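PDB 1C3P: protein (hdlp (histone deacetylase-like protein)) from Aquifex aeolicus, which binds zinc and probably removes acetyl groups from acetylated lysine side chains. Local coordinates for residues L30-K35 with A303-T307; Y297-A301 with R344-L348. All coordinates share one frame; numbering follows the deposited sequence.

In the fold
Following the chain from the N terminus, helix 28-37 supplies the first partner, 30-35. Most of the parallel sheet and its helices then pass before helix 299-314 brings 303-307 against it, so interaction 1 closes a loop of 267 residues. Interaction 2 begins just before that point, at 297-301, and closes a much shorter loop of 42 residues when 344-348 folds back onto the start of the same helix. Because the segments alternate along the chain, the two closures cross. Helix 299-314 is common to both: it meets an early helix in interaction 1 and a late loop in interaction 2. Arg-304 CD packs at 3.2 Å from Met-347 O, joining the two contacts.

Interaction 1: residues L30-K35 with A303-T307. Unlike the reference sequence in segment 30-35: Lys-35 (reference Leu).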
loop_
_atom_site.group_PDB
_atom_site.type_symbol
_atom_site.label_atom_id
_atom_site.label_comp_id
_atom_site.label_asym_id
_atom_site.label_seq_id
_atom_site.Cartn_x
_atom_site.Cartn_y
_atom_site.Cartn_z
ATOM N N LEU A 30 -1.257 2.778 -15.123
ATOM C CA LEU A 30 -2.654 2.694 -15.499
ATOM C C LEU A 30 -3.423 3.808 -14.800
ATOM O O LEU A 30 -4.316 4.388 -15.396
ATOM C CB LEU A 30 -3.241 1.327 -15.133
ATOM C CG LEU A 30 -4.712 1.046 -15.501
ATOM C CD1 LEU A 30 -5.629 1.916 -14.685
ATOM C CD2 LEU A 30 -4.936 1.290 -16.995
ATOM N N LEU A 31 -3.077 4.098 -13.542
ATOM C CA LEU A 31 -3.765 5.154 -12.794
ATOM C C LEU A 31 -3.563 6.481 -13.524
ATOM O O LEU A 31 -4.505 7.242 -13.720
ATOM C CB LEU A 31 -3.199 5.298 -11.375
ATOM C CG LEU A 31 -4.082 5.735 -10.185
ATOM C CD1 LEU A 31 -3.227 6.529 -9.164
ATOM C CD2 LEU A 31 -5.228 6.589 -10.633
ATOM N N LEU A 32 -2.326 6.758 -13.909
ATOM C CA LEU A 32 -2.025 7.999 -14.603
ATOM C C LEU A 32 -2.820 8.117 -15.891
ATOM O O LEU A 32 -3.411 9.157 -16.144
ATOM C CB LEU A 32 -0.525 8.111 -14.911
ATOM C CG LEU A 32 0.436 8.397 -13.750
ATOM C CD1 LEU A 32 1.862 8.554 -14.281
ATOM C CD2 LEU A 32 0.021 9.678 -13.051
ATOM N N ARG A 33 -2.831 7.056 -16.696
ATOM C CA ARG A 33 -3.569 7.097 -17.953
ATOM C C ARG A 33 -5.061 7.224 -17.697
ATOM O O ARG A 33 -5.772 7.878 -18.452
ATOM C CB ARG A 33 -3.274 5.850 -18.797
ATOM C CG ARG A 33 -1.823 5.792 -19.300
ATOM C CD ARG A 33 -1.623 4.767 -20.410
ATOM N NE ARG A 33 -1.919 3.408 -19.973
ATOM C CZ ARG A 33 -1.804 2.332 -20.745
ATOM N NH1 ARG A 33 -1.396 2.453 -22.000
ATOM N NH2 ARG A 33 -2.087 1.129 -20.259
ATOM N N PHE A 34 -5.529 6.610 -16.615
ATOM C CA PHE A 34 -6.935 6.658 -16.264
ATOM C C PHE A 34 -7.344 8.059 -15.801
ATOM O O PHE A 34 -8.352 8.609 -16.253
ATOM C CB PHE A 34 -7.230 5.640 -15.157
ATOM C CG PHE A 34 -8.686 5.487 -14.860
ATOM C CD1 PHE A 34 -9.513 4.805 -15.740
ATOM C CD2 PHE A 34 -9.243 6.054 -13.711
ATOM C CE1 PHE A 34 -10.893 4.680 -15.479
ATOM C CE2 PHE A 34 -10.609 5.940 -13.436
ATOM C CZ PHE A 34 -11.438 5.248 -14.328
ATOM N N LYS A 35 -6.575 8.674 -14.910
ATOM C CA LYS A 35 -6.997 9.998 -14.499
ATOM C C LYS A 35 -6.922 10.989 -15.647
ATOM O O LYS A 35 -7.683 11.948 -15.678
ATOM C CB LYS A 35 -6.197 10.490 -13.312
ATOM C CG LYS A 35 -6.650 9.841 -12.015
ATOM C CD LYS A 35 -5.832 10.333 -10.858
ATOM C CE LYS A 35 -4.386 9.949 -11.030
ATOM N NZ LYS A 35 -3.757 10.520 -12.249
ATOM N N ALA A 303 -7.898 1.222 -10.361
ATOM C CA ALA A 303 -8.086 2.507 -11.018
ATOM C C ALA A 303 -9.200 3.358 -10.452
ATOM O O ALA A 303 -9.012 4.552 -10.211
ATOM C CB ALA A 303 -8.301 2.305 -12.507
ATOM N N ARG A 304 -10.372 2.771 -10.236
ATOM C CA ARG A 304 -11.471 3.565 -9.726
ATOM C C ARG A 304 -11.267 3.992 -8.279
ATOM O O ARG A 304 -11.566 5.130 -7.915
ATOM C CB ARG A 304 -12.809 2.799 -9.849
ATOM C CG ARG A 304 -13.264 2.432 -11.279
ATOM C CD ARG A 304 -14.709 1.875 -11.241
ATOM N NE ARG A 304 -14.837 0.874 -10.194
ATOM C CZ ARG A 304 -15.966 0.547 -9.573
ATOM N NH1 ARG A 304 -17.123 1.136 -9.879
ATOM N NH2 ARG A 304 -15.928 -0.363 -8.612
ATOM N N ALA A 305 -10.744 3.088 -7.454
ATOM C CA ALA A 305 -10.554 3.399 -6.043
ATOM C C ALA A 305 -9.520 4.479 -5.796
ATOM O O ALA A 305 -9.761 5.403 -5.017
ATOM C CB ALA A 305 -10.199 2.105 -5.252
ATOM N N TRP A 306 -8.360 4.379 -6.437
ATOM C CA TRP A 306 -7.370 5.420 -6.236
ATOM C C TRP A 306 -7.856 6.715 -6.853
ATOM O O TRP A 306 -7.456 7.795 -6.426
ATOM C CB TRP A 306 -6.009 5.032 -6.812
ATOM C CG TRP A 306 -5.231 4.128 -5.883
ATOM C CD1 TRP A 306 -5.436 3.960 -4.546
ATOM C CD2 TRP A 306 -4.089 3.335 -6.217
ATOM N NE1 TRP A 306 -4.490 3.109 -4.022
ATOM C CE2 TRP A 306 -3.651 2.712 -5.027
ATOM C CE3 TRP A 306 -3.391 3.089 -7.409
ATOM C CZ2 TRP A 306 -2.542 1.856 -4.996
ATOM C CZ3 TRP A 306 -2.291 2.240 -7.379
ATOM C CH2 TRP A 306 -1.878 1.634 -6.175
ATOM N N THR A 307 -8.717 6.618 -7.858
ATOM C CA THR A 307 -9.241 7.836 -8.458
ATOM C C THR A 307 -10.074 8.551 -7.393
ATOM O O THR A 307 -10.004 9.771 -7.276
ATOM C CB THR A 307 -10.062 7.524 -9.737
ATOM O OG1 THR A 307 -9.155 7.155 -10.786
ATOM C CG2 THR A 307 -10.881 8.736 -10.178
#
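Ala-303 and Phe-34 meet where helices 28-37 and 299-314 cross in the alpha/beta domain of the histone deacetylase family; the axes of the short segments pass 9.7 Å apart at a crossing angle of -70°. A small residue suits this place. The methyl of Ala-303 lies over one face of the Phe-34 ring, CB being 4.1 Å from the ring centroid in a CH-pi contact, offset toward the rim. Leu-30 CD1 presses on the same Ala-303 CB at 3.5 Å, tight for two carbons. Phe-34 reaches across because its CG stands anti to the backbone N (chi1 -172°).

Thr-307 meets the edge of that ring, its OG1 lying in the ring plane 3.1 Å from Phe-34 CD2. With OG1 beside the backbone N (chi1 -73°), the hydroxyl donates to Ala-303 O at 2.7 Å. Thr-307 N reaches the same carbonyl from the opposite face of its plane, so this buried oxygen accepts two bonds. One turn earlier on helix 28-37, Leu-31 crosses Trp-306 at about a right angle, Leu-31 CD1 resting 3.9 Å from Trp-306 CE3. The Trp-306 side chain is about 8 Å from that of Asp-168, a zinc ligand in another structure of this protein, though no zinc is bound here.

Helix 324-332 covers Leu-30 and Phe-34, strand 4-8 brings Leu-6 against Lys-35, and the lysine's charge meets Trp-310 in a cation-pi contact. Trp-306 bonds through NE1 to Leu-255 O and meets Phe-124 of strand 122-125 edge-to-face, so the crossing lies between the parallel sheet and helix 324-332.

Interaction 2: residues Y297-A301 with R344-L348; sequences YHPYA and RSYML
Tyr-346 OH is gripped by two groups, Arg-344 NH1 at 3.0 Å and the carboxylate of Glu-262, and the short 3-10 turn it belongs to is the one from which Met-347 and Leu-348 reach His-298 and Tyr-300. The arginine bond is bent, its N-H...O angle being 136°, and the hydroxyl lies 27° out of the guanidinium plane. Backbone bonds from Met-347 N to Arg-344 O and from Leu-348 N to Ser-345 O shape the turn.

Leu-348 lays its CD2 over one face of the Tyr-300 ring, 4.0 Å from the centroid, in a CH-pi contact displaced toward the rim at CE2. A branched aliphatic group suits that face, and Leu-330 of helix 324-332 touches both residues. Met-347 crosses Tyr-300 at about a right angle and brings its sulfur to the ring edge, SD lying 5.5 Å from the centroid, a Met-aromatic contact. From the opposite direction His-298 meets the same sulfur obliquely, its NE2 3.9 Å from Met-347 SD. His-298 also stands at the N-cap position of helix 299-314, its side chain about 8 Å from that of Asp-258, which binds zinc in another structure of this protein.

Across the two segments the union is therefore one of polarisable sulfur, methyl and aromatic surfaces, while the hydrogen bonds are made within 344-348 or to residues beyond the two segments. The soft thioether serves two rings that stand nearly perpendicular, His-298 and Tyr-300, and the Leu-348 methyl adds to its hold on the second, so contacts of low directionality hold the loop to the helix start.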
loop_
_atom_site.group_PDB
_atom_site.type_symbol
_atom_site.label_atom_id
_atom_site.label_comp_id
_atom_site.label_asym_id
_atom_site.label_seq_id
_atom_site.Cartn_x
_atom_site.Cartn_y
_atom_site.Cartn_z
ATOM N N TYR A 297 -4.580 -5.789 -7.023
ATOM C CA TYR A 297 -4.268 -6.612 -8.174
ATOM C C TYR A 297 -5.329 -6.704 -9.268
ATOM O O TYR A 297 -5.139 -7.434 -10.239
ATOM C CB TYR A 297 -3.885 -8.009 -7.666
ATOM C CG TYR A 297 -2.872 -7.956 -6.522
ATOM C CD1 TYR A 297 -3.274 -7.705 -5.198
ATOM C CD2 TYR A 297 -1.512 -8.083 -6.779
ATOM C CE1 TYR A 297 -2.327 -7.580 -4.163
ATOM C CE2 TYR A 297 -0.568 -7.960 -5.758
ATOM C CZ TYR A 297 -0.971 -7.711 -4.464
ATOM O OH TYR A 297 0.005 -7.593 -3.490
ATOM N N HIS A 298 -6.430 -5.968 -9.109
ATOM C CA HIS A 298 -7.500 -5.934 -10.105
ATOM C C HIS A 298 -7.413 -4.542 -10.723
ATOM O O HIS A 298 -7.588 -3.540 -10.030
ATOM C CB HIS A 298 -8.876 -6.094 -9.471
ATOM C CG HIS A 298 -9.974 -6.195 -10.483
ATOM N ND1 HIS A 298 -10.408 -7.396 -11.002
ATOM C CD2 HIS A 298 -10.645 -5.232 -11.154
ATOM C CE1 HIS A 298 -11.300 -7.169 -11.948
ATOM N NE2 HIS A 298 -11.463 -5.863 -12.061
ATOM N N PRO A 299 -7.157 -4.461 -12.039
ATOM C CA PRO A 299 -7.035 -3.175 -12.731
ATOM C C PRO A 299 -8.202 -2.202 -12.603
ATOM O O PRO A 299 -8.000 -1.002 -12.409
ATOM C CB PRO A 299 -6.765 -3.596 -14.181
ATOM C CG PRO A 299 -7.497 -4.924 -14.276
ATOM C CD PRO A 299 -6.974 -5.562 -13.001
ATOM N N TYR A 300 -9.417 -2.708 -12.733
ATOM C CA TYR A 300 -10.583 -1.850 -12.628
ATOM C C TYR A 300 -10.751 -1.323 -11.213
ATOM O O TYR A 300 -11.033 -0.141 -11.000
ATOM C CB TYR A 300 -11.844 -2.621 -12.994
ATOM C CG TYR A 300 -11.962 -3.090 -14.428
ATOM C CD1 TYR A 300 -10.871 -3.087 -15.298
ATOM C CD2 TYR A 300 -13.168 -3.601 -14.897
ATOM C CE1 TYR A 300 -10.987 -3.589 -16.595
ATOM C CE2 TYR A 300 -13.296 -4.102 -16.177
ATOM C CZ TYR A 300 -12.204 -4.097 -17.020
ATOM O OH TYR A 300 -12.334 -4.639 -18.270
ATOM N N ALA A 301 -10.604 -2.228 -10.252
ATOM C CA ALA A 301 -10.776 -1.908 -8.842
ATOM C C ALA A 301 -9.767 -0.865 -8.422
ATOM O O ALA A 301 -10.109 0.126 -7.785
ATOM C CB ALA A 301 -10.618 -3.168 -7.996
ATOM N N ARG A 344 -17.461 -8.429 -14.330
ATOM C CA ARG A 344 -17.142 -7.217 -13.605
ATOM C C ARG A 344 -17.368 -5.994 -14.474
ATOM O O ARG A 344 -16.985 -4.897 -14.095
ATOM C CB ARG A 344 -15.688 -7.254 -13.152
ATOM C CG ARG A 344 -15.365 -8.310 -12.128
ATOM C CD ARG A 344 -16.195 -8.151 -10.861
ATOM N NE ARG A 344 -15.817 -9.185 -9.904
ATOM C CZ ARG A 344 -16.495 -9.492 -8.805
ATOM N NH1 ARG A 344 -17.612 -8.845 -8.491
ATOM N NH2 ARG A 344 -16.063 -10.480 -8.032
ATOM N N SER A 345 -18.000 -6.182 -15.631
ATOM C CA SER A 345 -18.237 -5.073 -16.555
ATOM C C SER A 345 -19.057 -3.925 -15.966
ATOM O O SER A 345 -19.015 -2.801 -16.476
ATOM C CB SER A 345 -18.924 -5.578 -17.819
ATOM O OG SER A 345 -20.198 -6.087 -17.489
ATOM N N TYR A 346 -19.814 -4.202 -14.909
ATOM C CA TYR A 346 -20.621 -3.170 -14.262
ATOM C C TYR A 346 -19.712 -2.085 -13.676
ATOM O O TYR A 346 -20.137 -0.952 -13.458
ATOM C CB TYR A 346 -21.438 -3.797 -13.135
ATOM C CG TYR A 346 -20.576 -4.365 -12.015
ATOM C CD1 TYR A 346 -20.136 -3.560 -10.958
ATOM C CD2 TYR A 346 -20.188 -5.705 -12.031
ATOM C CE1 TYR A 346 -19.326 -4.083 -9.931
ATOM C CE2 TYR A 346 -19.376 -6.238 -11.014
ATOM C CZ TYR A 346 -18.953 -5.423 -9.971
ATOM O OH TYR A 346 -18.163 -5.960 -8.972
ATOM N N MET A 347 -18.460 -2.442 -13.405
ATOM C CA MET A 347 -17.507 -1.489 -12.832
ATOM C C MET A 347 -17.200 -0.369 -13.800
ATOM O O MET A 347 -16.805 0.728 -13.385
ATOM C CB MET A 347 -16.205 -2.201 -12.453
ATOM C CG MET A 347 -16.368 -3.247 -11.371
ATOM S SD MET A 347 -14.800 -4.133 -11.035
ATOM C CE MET A 347 -14.390 -4.730 -12.528
ATOM N N LEU A 348 -17.396 -0.649 -15.090
ATOM C CA LEU A 348 -17.139 0.321 -16.157
ATOM C C LEU A 348 -18.283 1.325 -16.272
ATOM O O LEU A 348 -18.157 2.355 -16.937
ATOM C CB LEU A 348 -16.991 -0.393 -17.509
ATOM C CG LEU A 348 -15.978 -1.520 -17.716
ATOM C CD1 LEU A 348 -16.144 -2.088 -19.130
ATOM C CD2 LEU A 348 -14.557 -1.006 -17.498
#